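Local atomic coordinates of putative mandelate racemase (PDB entry 3OZY), a protein that is of unknown function but, as a magnesium-binding member of the enolase superfamily, probably acts on carboxylate substrates related to sugar diacids. Residues G282-T285 and E286-I290; I250-G253 and E254-T258. All coordinates share one frame; numbering follows the deposited sequence.

Interaction 1: G282-T285 and E286-I290; sequences GGIT and EALAI
The carbonyl oxygen of G283 accepts the backbone N-H of A287 at 2.9 Å from O to N, with an N-H...O angle of 167°. One residue on, N of L288 reaches O of I284 at 3.0 Å, so two consecutive i to i+4 bonds open the helix. The methyl of A287 also leans on the first acceptor, its CB lying 3.4 Å from O of G283. These residues form the N-terminal turn of helix 284-296, with G283 at the N-cap, in the beta-alpha-beta unit that joins strand 273-274 to strand 300-301 of the barrel domain. Ahead of the cap, G282 has phi of 148°, and its bare CA packs 3.7 Å from CB of E286. The E286 chain leaves with CG anti to the backbone N (chi1 -169°) and bends at chi2, and its OE1 forms a salt bridge with R259 of helix 258-267. I284 and L288 lie side by side and point the same way: CG2 of I284 meets CD1 of L288 at 4.0 Å, while CG of L288 comes within 3.2 Å of O of I284. In T285, OG1 lies beside the backbone N, anti to the carbonyl carbon, and is hydrogen-bonded with D111 and W115 of helix 102-122.

Interaction 2: I250-G253 and E254-T258; sequences IATG and ENLYT. With MG (magnesium ion), chain C.
The magnesium site at the C-terminal end of the barrel strands takes one ligand from the turn that follows strand 249-252. E254 binds the metal through a single oxygen: OE2 lies 2.2 Å from the magnesium ion, whereas OE1 is 3.4 Å away and instead accepts a hydrogen bond from a metal-bound water at 2.6 Å. One carboxylate thus holds the ion directly and one of its waters as well, which fixes how the group is turned. CG of E254 stands between the backbone N and the carbonyl carbon (chi1 77°), and the extended chain beyond it carries the carboxylate away from the strand to the ion. D201 and E227 supply the other protein ligands, and three waters complete the shell.

Behind the ligand, G253 to L256 form a type I beta turn. Its closing bond runs from N of L256 to O of G253 at 3.2 Å; the N-H points well at the oxygen, but the donor sits above the carbonyl plane, 74° out of it. G253 enters the turn with phi 160°. A water bridges strand and turn, hydrogen-bonded to OG1 of T252 and accepting N-H of N255, each at 2.9 Å. The side chains of T252 and L256 cross at about a right angle, CG2 of T252 touching CD1 of L256 at 3.8 Å. N255 bonds through its amide to E228 and R280, bracing the turn beside the metal. Carboxylates at the ends of successive barrel strands, 197-201, 225-227 and 249-252, gathered on one magnesium ion are the signature of the enolase superfamily.

How the interactions relate
Interaction 2 precedes interaction 1 along the chain, and both belong to the barrel domain, their centres about 13 Å apart. They meet at T258, where the loop from the metal ligand runs into helix 258-267: OE2 of E286 lies 3.5 Å from CA of T258, and CD1 of I290 lies 3.9 Å from C of T258. Both are packing contacts. Of the two interactions, only 250-258 supplies a ligand to the magnesium ion held with D201 and E227. A magnesium ion about 8 Å from the E286 side chain is probably the one bound by H86 and H90 on helix 81-97, distinct from the ion at E254.

Interaction 1: G282-T285 and E286-I290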
loop_
_atom_site.group_PDB
_atom_site.type_symbol
_atom_site.label_atom_id
_atom_site.label_comp_id
_atom_site.label_asym_id
_atom_site.label_seq_id
_atom_site.Cartn_x
_atom_site.Cartn_y
_atom_site.Cartn_z
ATOM N N GLY A 282 -10.291 4.861 -1.042
ATOM C CA GLY A 282 -9.914 6.264 -1.113
ATOM C C GLY A 282 -10.954 7.237 -0.580
ATOM O O GLY A 282 -10.642 8.416 -0.383
ATOM N N GLY A 283 -12.186 6.782 -0.342
ATOM C CA GLY A 283 -13.223 7.671 0.164
ATOM C C GLY A 283 -14.471 7.633 -0.691
ATOM O O GLY A 283 -14.503 6.948 -1.711
ATOM N N ILE A 284 -15.509 8.348 -0.268
ATOM C CA ILE A 284 -16.634 8.605 -1.153
ATOM C C ILE A 284 -16.142 9.292 -2.440
ATOM O O ILE A 284 -16.556 8.938 -3.537
ATOM C CB ILE A 284 -17.696 9.449 -0.424
ATOM C CG1 ILE A 284 -18.476 8.546 0.543
ATOM C CG2 ILE A 284 -18.614 10.139 -1.417
ATOM C CD1 ILE A 284 -19.433 9.298 1.482
ATOM N N THR A 285 -15.232 10.248 -2.303
ATOM C CA THR A 285 -14.695 10.954 -3.466
ATOM C C THR A 285 -14.118 9.980 -4.499
ATOM O O THR A 285 -14.391 10.077 -5.700
ATOM C CB THR A 285 -13.626 11.958 -3.024
ATOM O OG1 THR A 285 -14.198 12.840 -2.051
ATOM C CG2 THR A 285 -13.098 12.766 -4.209
ATOM N N GLU A 286 -13.345 9.017 -4.018
ATOM C CA GLU A 286 -12.687 8.075 -4.913
ATOM C C GLU A 286 -13.651 6.997 -5.434
ATOM O O GLU A 286 -13.609 6.632 -6.614
ATOM C CB GLU A 286 -11.472 7.457 -4.220
ATOM C CG GLU A 286 -10.550 6.666 -5.149
ATOM C CD GLU A 286 -9.783 7.538 -6.136
ATOM O OE1 GLU A 286 -9.931 8.781 -6.124
ATOM O OE2 GLU A 286 -9.031 6.962 -6.948
ATOM N N ALA A 287 -14.533 6.495 -4.574
ATOM C CA ALA A 287 -15.513 5.507 -5.019
ATOM C C ALA A 287 -16.427 6.063 -6.110
ATOM O O ALA A 287 -16.813 5.334 -7.026
ATOM C CB ALA A 287 -16.342 4.996 -3.840
ATOM N N LEU A 288 -16.778 7.345 -6.018
ATOM C CA LEU A 288 -17.581 7.981 -7.060
ATOM C C LEU A 288 -16.900 7.861 -8.416
ATOM O O LEU A 288 -17.546 7.552 -9.429
ATOM C CB LEU A 288 -17.812 9.459 -6.750
ATOM C CG LEU A 288 -18.839 9.756 -5.662
ATOM C CD1 LEU A 288 -18.763 11.233 -5.310
ATOM C CD2 LEU A 288 -20.239 9.377 -6.129
ATOM N N ALA A 289 -15.598 8.117 -8.440
ATOM C CA ALA A 289 -14.842 8.078 -9.684
ATOM C C ALA A 289 -14.747 6.642 -10.193
ATOM O O ALA A 289 -14.849 6.390 -11.395
ATOM C CB ALA A 289 -13.461 8.652 -9.462
ATOM N N ILE A 290 -14.556 5.696 -9.278
ATOM C CA ILE A 290 -14.438 4.291 -9.658
ATOM C C ILE A 290 -15.759 3.768 -10.213
ATOM O O ILE A 290 -15.777 3.052 -11.217
ATOM C CB ILE A 290 -13.915 3.439 -8.483
ATOM C CG1 ILE A 290 -12.490 3.862 -8.137
ATOM C CG2 ILE A 290 -13.942 1.959 -8.845
ATOM C CD1 ILE A 290 -12.007 3.340 -6.799
#

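Interaction 2: I250-G253 and E254-T258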
loop_
_atom_site.group_PDB
_atom_site.type_symbol
_atom_site.label_atom_id
_atom_site.label_comp_id
_atom_site.label_asym_id
_atom_site.label_seq_id
_atom_site.Cartn_x
_atom_site.Cartn_y
_atom_site.Cartn_z
ATOM N N ILE A 250 -16.522 -12.098 -12.596
ATOM C CA ILE A 250 -15.290 -12.071 -11.817
ATOM C C ILE A 250 -15.248 -10.752 -11.038
ATOM O O ILE A 250 -15.273 -9.663 -11.631
ATOM C CB ILE A 250 -14.050 -12.243 -12.722
ATOM C CG1 ILE A 250 -14.163 -13.536 -13.542
ATOM C CG2 ILE A 250 -12.751 -12.218 -11.904
ATOM C CD1 ILE A 250 -14.434 -14.791 -12.709
ATOM N N ALA A 251 -15.220 -10.849 -9.708
ATOM C CA ALA A 251 -15.324 -9.689 -8.829
ATOM C C ALA A 251 -14.110 -9.568 -7.927
ATOM O O ALA A 251 -13.621 -10.562 -7.399
ATOM C CB ALA A 251 -16.585 -9.814 -7.967
ATOM N N THR A 252 -13.629 -8.346 -7.740
ATOM C CA THR A 252 -12.590 -8.094 -6.756
ATOM C C THR A 252 -12.569 -6.607 -6.440
ATOM O O THR A 252 -13.076 -5.786 -7.207
ATOM C CB THR A 252 -11.198 -8.600 -7.223
ATOM O OG1 THR A 252 -10.272 -8.489 -6.137
ATOM C CG2 THR A 252 -10.683 -7.818 -8.454
ATOM N N GLY A 253 -12.028 -6.253 -5.280
ATOM C CA GLY A 253 -11.805 -4.847 -5.007
ATOM C C GLY A 253 -11.635 -4.411 -3.570
ATOM O O GLY A 253 -11.144 -3.305 -3.340
ATOM N N GLU A 254 -12.013 -5.234 -2.598
ATOM C CA GLU A 254 -11.857 -4.794 -1.212
ATOM C C GLU A 254 -10.394 -4.562 -0.845
ATOM O O GLU A 254 -10.099 -3.786 0.061
ATOM C CB GLU A 254 -12.511 -5.754 -0.231
ATOM C CG GLU A 254 -11.725 -7.004 0.032
ATOM C CD GLU A 254 -12.579 -8.054 0.684
ATOM O OE1 GLU A 254 -12.209 -8.537 1.768
ATOM O OE2 GLU A 254 -13.628 -8.377 0.108
ATOM N N ASN A 255 -9.478 -5.219 -1.554
ATOM C CA ASN A 255 -8.062 -5.102 -1.232
ATOM C C ASN A 255 -7.237 -4.413 -2.317
ATOM O O ASN A 255 -6.009 -4.453 -2.292
ATOM C CB ASN A 255 -7.499 -6.471 -0.835
ATOM C CG ASN A 255 -8.007 -6.909 0.521
ATOM O OD1 ASN A 255 -7.899 -6.165 1.500
ATOM N ND2 ASN A 255 -8.594 -8.097 0.585
ATOM N N LEU A 256 -7.937 -3.760 -3.242
ATOM C CA LEU A 256 -7.331 -2.915 -4.272
ATOM C C LEU A 256 -7.649 -1.470 -3.942
ATOM O O LEU A 256 -8.722 -1.165 -3.432
ATOM C CB LEU A 256 -7.897 -3.264 -5.646
ATOM C CG LEU A 256 -7.572 -4.663 -6.146
ATOM C CD1 LEU A 256 -8.397 -4.942 -7.392
ATOM C CD2 LEU A 256 -6.087 -4.783 -6.438
ATOM N N TYR A 257 -6.708 -0.577 -4.228
ATOM C CA TYR A 257 -6.787 0.801 -3.759
ATOM C C TYR A 257 -6.693 1.819 -4.885
ATOM O O TYR A 257 -5.808 1.728 -5.743
ATOM C CB TYR A 257 -5.671 1.061 -2.742
ATOM C CG TYR A 257 -5.841 0.249 -1.479
ATOM C CD1 TYR A 257 -6.547 0.763 -0.392
ATOM C CD2 TYR A 257 -5.305 -1.035 -1.365
ATOM C CE1 TYR A 257 -6.719 0.022 0.761
ATOM C CE2 TYR A 257 -5.481 -1.788 -0.209
ATOM C CZ TYR A 257 -6.185 -1.248 0.851
ATOM O OH TYR A 257 -6.382 -1.962 2.018
ATOM N N THR A 258 -7.583 2.810 -4.831
ATOM C CA THR A 258 -7.687 3.919 -5.793
ATOM C C THR A 258 -8.171 3.467 -7.160
ATOM O O THR A 258 -8.139 2.280 -7.506
ATOM C CB THR A 258 -6.374 4.743 -5.985
ATOM O OG1 THR A 258 -5.507 4.075 -6.916
ATOM C CG2 THR A 258 -5.667 5.013 -4.656
HETATM MG MG MG C . -14.744 -10.231 0.180
HETATM O O HOH W 1 -9.816 -7.188 -3.622
HETATM O O HOH W 2 -13.740 -10.603 2.299
HETATM O O HOH W 3 -12.875 -11.279 -0.418
HETATM O O HOH W 4 -16.571 -9.425 1.455
#